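Local coordinates for calcium homeostasis modulator protein 5 (Homo sapiens, PDB 7D60), which assembles into undecameric, cone-shaped large-pore channels of the membrane, with gating and ion conductance probably regulated by membrane lipids, at residues 143-148 against 165-170; 128-133 against 173-178. All coordinates share one frame; numbering follows the deposited sequence.

In the fold
Both contacts lie at the extracellular end of the subunit. Contact 2 closes a long loop by setting the end of helix 123-130 against helix 168-203; contact 1, nested inside that loop and about 13 Å away centre to centre, sets loop 143-148 against the start of the same helix and the residue before it. The centre of contact 2 is about 30 Å from that of the chain, the centre of contact 1 about 42 Å. Contact 2 is mainly apolar and buried, whereas contact 1 is a thin surface touch with opposite charges near each other. The side chain of L175 is about 12 Å from a bound 1,2-dioctanoyl-sn-glycero-3-phosphate, while Q176 of the same segment touches one.

Contact 1: residues 143-148 against 165-170; sequences KGKPKE and PTVNEE
The carboxylate oxygen OE2 of E170 lies against the aliphatic end of K145, without a hydrogen bond: CE of the lysine is 3.3 Å from this OE2, and CD lies a little farther off. The charged ends stay apart, NZ of K145 being 4.4 Å from OE2 of E170; the opposite charges probably attract, but the distance is too long for an ion pair in direct contact. The two side chains reach for each other from opposite directions. K145 is bent at chi2 (-71°) and again at chi4 (-63°), and this second bend turns NZ back from the carboxylate, leaving the last methylenes to face it. Beside this pair sits V167, whose CG1 is 4.3 Å from CD of K145 and 4.4 Å from CD of P146; the proline also rests on M163. With an alanine in place of E170, K145 would probably lose the negative charge near its ammonium group and be freer to turn. Little surface is buried here, and the contact stays at the outside of the subunit, away from the lipid pockets. The arrangement is that of a short loop, bracketed by the C142-C149 disulfide, leaning on V167 and on the extracellular N-terminal end of helix 168-203, the helix that carries S4 in the CALHM subunit.

Contact 2: residues 128-133 against 173-178; sequences AMSGTR and LSLQAQ
M129 and L175 meet through aliphatic carbons, and no ring, amide or other flat group takes part across the contact; in place of faces and edges there is the fork of L175, with one methyl for each of two neighbours. This is helix-against-helix packing at the extracellular ends of S3 and S4, joining the last turn of helix 123-130 to an early turn of helix 168-203. CD2 of L175 approaches CG of M129 to 3.9 Å and CB of the same residue to 4.2 Å, the two chains crossing at a slant. The methionine sets out toward the S4 helix with CG anti to the backbone N (chi1 -162°), then bends at chi2 and chi3, which carries SD and CE away from the leucine. It is therefore the root of the chain, not the thioether, that does the touching. I141 of helix 138-141 touches both M129 and L175 and completes the apolar cluster, to which L137 also adds a contact with M129. Farther round the S4 helix, S174 makes a weak hydrogen bond with E46 of a neighbouring subunit, on which A177 and Q178 also pack, so this part of the helix also faces that subunit. The other methyl of L175, CD1, lies 4.2 Å from OG of S130, a hydroxyl already engaged within its own helix by a hydrogen bond with the backbone O of E126.

Contact 1: residues 143-148 against 165-170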
loop_
_atom_site.group_PDB
_atom_site.type_symbol
_atom_site.label_atom_id
_atom_site.label_comp_id
_atom_site.label_asym_id
_atom_site.label_seq_id
_atom_site.Cartn_x
_atom_site.Cartn_y
_atom_site.Cartn_z
ATOM N N LYS A 143 -36.140 -52.574 11.349
ATOM C CA LYS A 143 -36.116 -53.966 10.908
ATOM C C LYS A 143 -35.467 -54.881 11.940
ATOM O O LYS A 143 -36.088 -55.841 12.406
ATOM C CB LYS A 143 -35.389 -54.080 9.563
ATOM C CG LYS A 143 -35.830 -55.257 8.710
ATOM C CD LYS A 143 -37.340 -55.300 8.549
ATOM C CE LYS A 143 -37.770 -56.462 7.673
ATOM N NZ LYS A 143 -39.251 -56.548 7.545
ATOM N N GLY A 144 -34.222 -54.598 12.309
ATOM C CA GLY A 144 -33.519 -55.410 13.283
ATOM C C GLY A 144 -33.159 -54.633 14.530
ATOM O O GLY A 144 -32.066 -54.788 15.080
ATOM N N LYS A 145 -34.073 -53.793 14.976
ATOM C CA LYS A 145 -33.916 -52.919 16.122
ATOM C C LYS A 145 -34.674 -53.474 17.320
ATOM O O LYS A 145 -35.532 -54.348 17.167
ATOM C CB LYS A 145 -34.427 -51.515 15.775
ATOM C CG LYS A 145 -34.070 -51.058 14.381
ATOM C CD LYS A 145 -32.592 -50.767 14.238
ATOM C CE LYS A 145 -32.268 -50.379 12.806
ATOM N NZ LYS A 145 -32.545 -51.483 11.849
ATOM N N PRO A 146 -34.370 -53.011 18.536
ATOM C CA PRO A 146 -35.181 -53.391 19.700
ATOM C C PRO A 146 -36.607 -52.862 19.618
ATOM O O PRO A 146 -36.969 -52.057 18.759
ATOM C CB PRO A 146 -34.430 -52.769 20.883
ATOM C CG PRO A 146 -33.397 -51.873 20.286
ATOM C CD PRO A 146 -33.075 -52.452 18.961
ATOM N N LYS A 147 -37.426 -53.327 20.565
ATOM C CA LYS A 147 -38.867 -53.103 20.509
ATOM C C LYS A 147 -39.267 -51.667 20.825
ATOM O O LYS A 147 -40.420 -51.295 20.589
ATOM C CB LYS A 147 -39.582 -54.055 21.466
ATOM C CG LYS A 147 -40.906 -54.569 20.936
ATOM C CD LYS A 147 -41.870 -54.886 22.064
ATOM C CE LYS A 147 -43.263 -55.169 21.526
ATOM N NZ LYS A 147 -44.289 -55.190 22.604
ATOM N N GLU A 148 -38.352 -50.851 21.349
ATOM C CA GLU A 148 -38.617 -49.440 21.590
ATOM C C GLU A 148 -38.306 -48.567 20.376
ATOM O O GLU A 148 -38.096 -47.359 20.529
ATOM C CB GLU A 148 -37.828 -48.957 22.807
ATOM C CG GLU A 148 -36.438 -49.546 22.923
ATOM C CD GLU A 148 -35.761 -49.177 24.227
ATOM O OE1 GLU A 148 -36.243 -48.248 24.906
ATOM O OE2 GLU A 148 -34.750 -49.821 24.577
ATOM N N PRO A 165 -27.134 -45.745 22.488
ATOM C CA PRO A 165 -26.853 -44.746 21.433
ATOM C C PRO A 165 -25.974 -45.118 20.236
ATOM O O PRO A 165 -25.780 -44.277 19.355
ATOM C CB PRO A 165 -26.174 -43.619 22.219
ATOM C CG PRO A 165 -26.659 -43.777 23.607
ATOM C CD PRO A 165 -26.788 -45.242 23.825
ATOM N N THR A 166 -25.420 -46.328 20.179
ATOM C CA THR A 166 -24.929 -46.821 18.900
ATOM C C THR A 166 -26.063 -47.268 17.988
ATOM O O THR A 166 -25.847 -47.411 16.782
ATOM C CB THR A 166 -23.948 -47.976 19.103
ATOM O OG1 THR A 166 -24.649 -49.123 19.596
ATOM C CG2 THR A 166 -22.859 -47.581 20.088
ATOM N N VAL A 167 -27.256 -47.498 18.535
ATOM C CA VAL A 167 -28.426 -47.779 17.711
ATOM C C VAL A 167 -29.089 -46.482 17.249
ATOM O O VAL A 167 -29.653 -46.427 16.153
ATOM C CB VAL A 167 -29.404 -48.681 18.486
ATOM C CG1 VAL A 167 -30.546 -49.165 17.610
ATOM C CG2 VAL A 167 -28.669 -49.873 19.054
ATOM N N ASN A 168 -29.005 -45.418 18.049
ATOM C CA ASN A 168 -29.565 -44.136 17.638
ATOM C C ASN A 168 -28.734 -43.481 16.547
ATOM O O ASN A 168 -29.273 -42.734 15.727
ATOM C CB ASN A 168 -29.673 -43.194 18.835
ATOM C CG ASN A 168 -30.761 -43.601 19.799
ATOM O OD1 ASN A 168 -31.743 -44.229 19.412
ATOM N ND2 ASN A 168 -30.595 -43.241 21.063
ATOM N N GLU A 169 -27.430 -43.741 16.520
ATOM C CA GLU A 169 -26.571 -43.136 15.514
ATOM C C GLU A 169 -26.702 -43.806 14.155
ATOM O O GLU A 169 -26.317 -43.209 13.146
ATOM C CB GLU A 169 -25.116 -43.175 15.979
ATOM C CG GLU A 169 -24.234 -42.073 15.415
ATOM C CD GLU A 169 -24.804 -40.681 15.630
ATOM O OE1 GLU A 169 -25.210 -40.364 16.768
ATOM O OE2 GLU A 169 -24.840 -39.899 14.658
ATOM N N GLU A 170 -27.234 -45.022 14.099
ATOM C CA GLU A 170 -27.460 -45.689 12.829
ATOM C C GLU A 170 -28.917 -45.652 12.394
ATOM O O GLU A 170 -29.235 -46.139 11.309
ATOM C CB GLU A 170 -26.965 -47.136 12.886
ATOM C CG GLU A 170 -27.619 -47.997 13.933
ATOM C CD GLU A 170 -28.713 -48.872 13.366
ATOM O OE1 GLU A 170 -28.851 -48.925 12.126
ATOM O OE2 GLU A 170 -29.424 -49.519 14.160
#

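Contact 2: residues 128-133 against 173-178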
loop_
_atom_site.group_PDB
_atom_site.type_symbol
_atom_site.label_atom_id
_atom_site.label_comp_id
_atom_site.label_asym_id
_atom_site.label_seq_id
_atom_site.Cartn_x
_atom_site.Cartn_y
_atom_site.Cartn_z
ATOM N N ALA A 128 -39.370 -35.224 9.566
ATOM C CA ALA A 128 -40.739 -35.536 9.174
ATOM C C ALA A 128 -41.012 -37.036 9.144
ATOM O O ALA A 128 -42.125 -37.467 9.456
ATOM C CB ALA A 128 -41.050 -34.916 7.815
ATOM N N MET A 129 -40.026 -37.848 8.760
ATOM C CA MET A 129 -40.208 -39.295 8.708
ATOM C C MET A 129 -40.178 -39.942 10.088
ATOM O O MET A 129 -40.661 -41.069 10.234
ATOM C CB MET A 129 -39.136 -39.917 7.803
ATOM C CG MET A 129 -39.410 -41.324 7.288
ATOM S SD MET A 129 -41.127 -41.662 6.881
ATOM C CE MET A 129 -41.248 -40.936 5.254
ATOM N N SER A 130 -39.648 -39.248 11.101
ATOM C CA SER A 130 -39.613 -39.792 12.454
ATOM C C SER A 130 -41.012 -39.951 13.034
ATOM O O SER A 130 -41.322 -40.976 13.649
ATOM C CB SER A 130 -38.773 -38.895 13.355
ATOM O OG SER A 130 -37.512 -38.638 12.781
ATOM N N GLY A 131 -41.869 -38.958 12.848
ATOM C CA GLY A 131 -43.209 -39.041 13.386
ATOM C C GLY A 131 -44.230 -39.583 12.413
ATOM O O GLY A 131 -45.277 -38.963 12.214
ATOM N N THR A 132 -43.964 -40.744 11.816
ATOM C CA THR A 132 -44.827 -41.213 10.735
ATOM C C THR A 132 -46.097 -41.898 11.243
ATOM O O THR A 132 -47.180 -41.633 10.707
ATOM C CB THR A 132 -44.034 -42.110 9.773
ATOM O OG1 THR A 132 -44.916 -42.665 8.790
ATOM C CG2 THR A 132 -43.255 -43.208 10.481
ATOM N N ARG A 133 -45.986 -42.761 12.265
ATOM C CA ARG A 133 -47.115 -43.443 12.923
ATOM C C ARG A 133 -47.982 -44.246 11.951
ATOM O O ARG A 133 -49.209 -44.261 12.049
ATOM C CB ARG A 133 -47.980 -42.457 13.717
ATOM C CG ARG A 133 -47.341 -41.914 14.976
ATOM C CD ARG A 133 -47.118 -43.011 15.995
ATOM N NE ARG A 133 -45.719 -43.414 16.048
ATOM C CZ ARG A 133 -45.286 -44.557 16.565
ATOM N NH1 ARG A 133 -46.147 -45.427 17.075
ATOM N NH2 ARG A 133 -43.992 -44.831 16.566
ATOM N N LEU A 173 -28.604 -42.472 10.231
ATOM C CA LEU A 173 -27.939 -42.687 8.957
ATOM C C LEU A 173 -28.834 -43.394 7.959
ATOM O O LEU A 173 -28.627 -43.263 6.752
ATOM C CB LEU A 173 -26.662 -43.505 9.152
ATOM C CG LEU A 173 -25.419 -42.776 9.652
ATOM C CD1 LEU A 173 -24.212 -43.676 9.534
ATOM C CD2 LEU A 173 -25.194 -41.485 8.899
ATOM N N SER A 174 -29.825 -44.136 8.438
ATOM C CA SER A 174 -30.740 -44.824 7.543
ATOM C C SER A 174 -31.837 -43.904 7.033
ATOM O O SER A 174 -32.456 -44.198 6.008
ATOM C CB SER A 174 -31.351 -46.028 8.253
ATOM O OG SER A 174 -32.298 -46.680 7.432
ATOM N N LEU A 175 -32.102 -42.805 7.734
ATOM C CA LEU A 175 -33.079 -41.823 7.284
ATOM C C LEU A 175 -32.441 -40.716 6.468
ATOM O O LEU A 175 -33.083 -40.171 5.569
ATOM C CB LEU A 175 -33.808 -41.208 8.480
ATOM C CG LEU A 175 -34.740 -42.101 9.295
ATOM C CD1 LEU A 175 -35.184 -41.375 10.541
ATOM C CD2 LEU A 175 -35.933 -42.524 8.479
ATOM N N GLN A 176 -31.192 -40.376 6.762
ATOM C CA GLN A 176 -30.458 -39.382 5.998
ATOM C C GLN A 176 -30.046 -39.900 4.629
ATOM O O GLN A 176 -29.725 -39.101 3.746
ATOM C CB GLN A 176 -29.233 -38.947 6.802
ATOM C CG GLN A 176 -28.606 -37.621 6.432
ATOM C CD GLN A 176 -27.304 -37.784 5.679
ATOM O OE1 GLN A 176 -26.701 -38.855 5.684
ATOM N NE2 GLN A 176 -26.849 -36.711 5.046
ATOM N N ALA A 177 -30.055 -41.215 4.429
ATOM C CA ALA A 177 -29.751 -41.814 3.141
ATOM C C ALA A 177 -30.987 -42.115 2.315
ATOM O O ALA A 177 -30.879 -42.231 1.094
ATOM C CB ALA A 177 -28.952 -43.106 3.331
ATOM N N GLN A 178 -32.150 -42.257 2.944
ATOM C CA GLN A 178 -33.388 -42.401 2.193
ATOM C C GLN A 178 -33.810 -41.095 1.542
ATOM O O GLN A 178 -34.495 -41.114 0.518
ATOM C CB GLN A 178 -34.504 -42.893 3.106
ATOM C CG GLN A 178 -34.724 -44.377 3.092
ATOM C CD GLN A 178 -35.715 -44.813 4.145
ATOM O OE1 GLN A 178 -36.331 -43.985 4.807
ATOM N NE2 GLN A 178 -35.872 -46.118 4.305
#